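Local atomic coordinates of putative RNase YutE (Bacillus subtilis subsp. subtilis str. 168, PDB entry 1YLM), a protein that is probably an RNase and the toxic component of a putative type VII toxin-antitoxin system, likely neutralised by its cognate antitoxin YutD. Residues 15-20 with 124-129. Sequence-based numbering, arbitrary orientation.
Sequences FFEHQL and DFPKRI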
ATOM      1  N   PHE A  15      16.017  -5.177  -1.606  1.00 15.19           N
ATOM      2  CA  PHE A  15      14.645  -5.520  -1.251  1.00 14.73           C
ATOM      3  C   PHE A  15      13.829  -5.799  -2.511  1.00 15.52           C
ATOM      4  O   PHE A  15      13.137  -6.818  -2.604  1.00 15.32           O
ATOM      5  CB  PHE A  15      14.045  -4.340  -0.504  1.00 14.99           C
ATOM      6  CG  PHE A  15      12.662  -4.586   0.039  1.00 14.38           C
ATOM      7  CD1 PHE A  15      12.488  -5.218   1.280  1.00 16.43           C
ATOM      8  CD2 PHE A  15      11.541  -4.127  -0.659  1.00 15.12           C
ATOM      9  CE1 PHE A  15      11.190  -5.414   1.801  1.00 15.36           C
ATOM     10  CE2 PHE A  15      10.247  -4.322  -0.144  1.00 15.54           C
ATOM     11  CZ  PHE A  15      10.082  -4.966   1.078  1.00 14.40           C
ATOM     12  N   PHE A  16      13.890  -4.861  -3.456  1.00 15.41           N
ATOM     13  CA  PHE A  16      13.289  -5.006  -4.785  1.00 16.06           C
ATOM     14  C   PHE A  16      13.623  -6.350  -5.442  1.00 15.92           C
ATOM     15  O   PHE A  16      12.731  -7.075  -5.903  1.00 16.21           O
ATOM     16  CB  PHE A  16      13.764  -3.838  -5.665  1.00 15.90           C
ATOM     17  CG  PHE A  16      13.273  -3.894  -7.098  1.00 17.77           C
ATOM     18  CD1 PHE A  16      12.068  -3.287  -7.463  1.00 16.52           C
ATOM     19  CD2 PHE A  16      14.045  -4.504  -8.083  1.00 17.88           C
ATOM     20  CE1 PHE A  16      11.615  -3.316  -8.798  1.00 15.97           C
ATOM     21  CE2 PHE A  16      13.604  -4.543  -9.417  1.00 17.49           C
ATOM     22  CZ  PHE A  16      12.387  -3.942  -9.772  1.00 15.70           C
ATOM     23  N   GLU A  17      14.907  -6.681  -5.498  1.00 16.59           N
ATOM     24  CA  GLU A  17      15.339  -7.915  -6.131  1.00 17.86           C
ATOM     25  C   GLU A  17      14.751  -9.157  -5.433  1.00 18.26           C
ATOM     26  O   GLU A  17      14.318 -10.115  -6.092  1.00 18.00           O
ATOM     27  CB  GLU A  17      16.867  -7.945  -6.197  1.00 18.06           C
ATOM     28  CG  GLU A  17      17.398  -7.032  -7.327  1.00 19.33           C
ATOM     29  CD  GLU A  17      18.923  -6.979  -7.406  1.00 20.82           C
ATOM     30  OE1 GLU A  17      19.576  -6.961  -6.345  1.00 21.52           O
ATOM     31  OE2 GLU A  17      19.452  -6.915  -8.544  1.00 24.50           O
ATOM     32  N   HIS A  18      14.696  -9.122  -4.108  1.00 18.49           N
ATOM     33  CA  HIS A  18      14.057 -10.207  -3.360  1.00 18.66           C
ATOM     34  C   HIS A  18      12.591 -10.380  -3.777  1.00 18.97           C
ATOM     35  O   HIS A  18      12.142 -11.504  -4.035  1.00 18.46           O
ATOM     36  CB  HIS A  18      14.188 -10.000  -1.847  1.00 19.14           C
ATOM     37  CG  HIS A  18      13.689 -11.163  -1.042  1.00 21.63           C
ATOM     38  ND1 HIS A  18      14.298 -12.404  -1.062  1.00 26.15           N
ATOM     39  CD2 HIS A  18      12.621 -11.282  -0.217  1.00 22.53           C
ATOM     40  CE1 HIS A  18      13.630 -13.229  -0.269  1.00 24.34           C
ATOM     41  NE2 HIS A  18      12.610 -12.573   0.254  1.00 22.73           N
ATOM     42  N   GLN A  19      11.845  -9.275  -3.867  1.00 18.57           N
ATOM     43  CA  GLN A  19      10.418  -9.378  -4.228  1.00 18.69           C
ATOM     44  C   GLN A  19      10.260  -9.893  -5.669  1.00 18.85           C
ATOM     45  O   GLN A  19       9.357 -10.708  -5.954  1.00 17.91           O
ATOM     46  CB  GLN A  19       9.669  -8.052  -4.071  1.00 17.68           C
ATOM     47  CG  GLN A  19       9.844  -7.247  -2.744  1.00 18.97           C
ATOM     48  CD  GLN A  19       9.989  -8.095  -1.483  1.00 20.69           C
ATOM     49  OE1 GLN A  19      10.976  -7.975  -0.756  1.00 25.13           O
ATOM     50  NE2 GLN A  19       9.021  -8.931  -1.218  1.00 19.20           N
ATOM     51  N   LEU A  20      11.126  -9.421  -6.574  1.00 19.11           N
ATOM     52  CA  LEU A  20      11.121  -9.921  -7.955  1.00 20.18           C
ATOM     53  C   LEU A  20      11.409 -11.427  -8.001  1.00 20.39           C
ATOM     54  O   LEU A  20      10.730 -12.163  -8.727  1.00 20.01           O
ATOM     55  CB  LEU A  20      12.106  -9.153  -8.833  1.00 20.82           C
ATOM     56  CG  LEU A  20      11.990  -9.228 -10.358  1.00 22.73           C
ATOM     57  CD1 LEU A  20      10.577  -8.914 -10.814  1.00 22.37           C
ATOM     58  CD2 LEU A  20      12.961  -8.201 -10.919  1.00 22.42           C
ATOM     59  N   ASP A 124      16.288  -5.595 -14.954  1.00 21.28           N
ATOM     60  CA  ASP A 124      17.388  -4.709 -15.339  1.00 20.68           C
ATOM     61  C   ASP A 124      17.453  -3.395 -14.573  1.00 19.54           C
ATOM     62  O   ASP A 124      18.496  -2.748 -14.567  1.00 18.07           O
ATOM     63  CB  ASP A 124      17.323  -4.418 -16.837  1.00 20.95           C
ATOM     64  CG  ASP A 124      17.679  -5.631 -17.675  1.00 22.10           C
ATOM     65  OD1 ASP A 124      18.298  -6.571 -17.133  1.00 25.73           O
ATOM     66  OD2 ASP A 124      17.339  -5.636 -18.870  1.00 23.42           O
ATOM     67  N   PHE A 125      16.347  -3.000 -13.940  1.00 19.06           N
ATOM     68  CA  PHE A 125      16.287  -1.706 -13.235  1.00 18.55           C
ATOM     69  C   PHE A 125      17.400  -1.525 -12.174  1.00 18.09           C
ATOM     70  O   PHE A 125      18.095  -0.504 -12.189  1.00 17.21           O
ATOM     71  CB  PHE A 125      14.889  -1.458 -12.645  1.00 18.67           C
ATOM     72  CG  PHE A 125      14.757  -0.141 -11.908  1.00 19.02           C
ATOM     73  CD1 PHE A 125      14.649   1.069 -12.614  1.00 20.34           C
ATOM     74  CD2 PHE A 125      14.755  -0.102 -10.522  1.00 19.81           C
ATOM     75  CE1 PHE A 125      14.548   2.284 -11.937  1.00 19.28           C
ATOM     76  CE2 PHE A 125      14.624   1.109  -9.833  1.00 20.16           C
ATOM     77  CZ  PHE A 125      14.522   2.297 -10.536  1.00 18.34           C
ATOM     78  N   PRO A 126      17.577  -2.507 -11.257  1.00 18.88           N
ATOM     79  CA  PRO A 126      18.683  -2.391 -10.283  1.00 19.06           C
ATOM     80  C   PRO A 126      20.059  -2.290 -10.947  1.00 19.60           C
ATOM     81  O   PRO A 126      20.917  -1.541 -10.475  1.00 19.14           O
ATOM     82  CB  PRO A 126      18.591  -3.699  -9.466  1.00 19.17           C
ATOM     83  CG  PRO A 126      17.225  -4.208  -9.673  1.00 19.39           C
ATOM     84  CD  PRO A 126      16.776  -3.729 -11.031  1.00 18.47           C
ATOM     85  N   LYS A 127      20.272  -3.046 -12.019  1.00 19.99           N
ATOM     86  CA  LYS A 127      21.527  -2.977 -12.767  1.00 21.65           C
ATOM     87  C   LYS A 127      21.789  -1.560 -13.309  1.00 20.33           C
ATOM     88  O   LYS A 127      22.898  -1.037 -13.171  1.00 20.64           O
ATOM     89  CB  LYS A 127      21.530  -3.983 -13.923  1.00 21.33           C
ATOM     90  CG  LYS A 127      21.273  -5.435 -13.508  1.00 24.52           C
ATOM     91  CD  LYS A 127      21.274  -6.380 -14.736  1.00 25.54           C
ATOM     92  CE  LYS A 127      22.554  -6.198 -15.581  1.00 31.78           C
ATOM     93  NZ  LYS A 127      22.931  -7.444 -16.360  1.00 35.02           N
ATOM     94  N   ARG A 128      20.782  -0.957 -13.935  1.00 20.07           N
ATOM     95  CA  ARG A 128      20.882   0.418 -14.444  1.00 19.65           C
ATOM     96  C   ARG A 128      21.239   1.395 -13.331  1.00 19.18           C
ATOM     97  O   ARG A 128      22.128   2.239 -13.496  1.00 19.30           O
ATOM     98  CB  ARG A 128      19.557   0.877 -15.076  1.00 20.06           C
ATOM     99  CG  ARG A 128      19.104   0.051 -16.265  1.00 20.34           C
ATOM    100  CD  ARG A 128      19.873   0.332 -17.542  1.00 27.05           C
ATOM    101  NE  ARG A 128      19.403  -0.585 -18.588  1.00 28.76           N
ATOM    102  CZ  ARG A 128      19.938  -1.777 -18.846  1.00 32.14           C
ATOM    103  NH1 ARG A 128      21.006  -2.206 -18.177  1.00 31.40           N
ATOM    104  NH2 ARG A 128      19.411  -2.546 -19.798  1.00 34.03           N
ATOM    105  N   ILE A 129      20.532   1.300 -12.207  1.00 18.56           N
ATOM    106  CA  ILE A 129      20.809   2.186 -11.076  1.00 17.59           C
ATOM    107  C   ILE A 129      22.241   2.015 -10.549  1.00 17.54           C
ATOM    108  O   ILE A 129      22.943   3.004 -10.310  1.00 16.83           O
ATOM    109  CB  ILE A 129      19.815   2.004  -9.904  1.00 17.02           C
ATOM    110  CG1 ILE A 129      18.354   2.270 -10.343  1.00 16.87           C
ATOM    111  CG2 ILE A 129      20.192   2.928  -8.762  1.00 17.07           C
ATOM    112  CD1 ILE A 129      18.078   3.680 -10.934  1.00 15.75           C
TER
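P126 packs against F16 and E17 where two helices of the all-helical HepT-like fold, 6-23 and 119-137, meet inside the subunit. The backbones come closest at E17 and P126, with 7.7 Å between their CA atoms. The contact is small and mostly apolar, with no hydrogen bond between the two segments. The CA-CB bond of F16 points toward helix 119-137, and CG is anti to the backbone N (chi1 177°), which sets the ring against P126. F16 CD2 lies 3.6 Å from P126 CG. F16 CE2 lies 3.7 Å from P126 CD. The ring meets the proline obliquely, and the two side chains cross at roughly a right angle. E17 turns differently: CG is anti to the carbonyl carbon (chi1 -77°), and the chain runs on extended. E17 CG sits 3.7 Å from P126 CG, so the aliphatic part of the glutamate lies alongside the proline. The carboxylate reaches past it, and OE1 forms a salt bridge with R130 on helix 119-137. P126 has no N-H to give, and the helix is kinked there. L122 and L45 also pack on F16, while L13 also touches P126, which places both residues in the helical core. At the end of the glutamate, E17 OE2 is 3.5 Å from P126 CB.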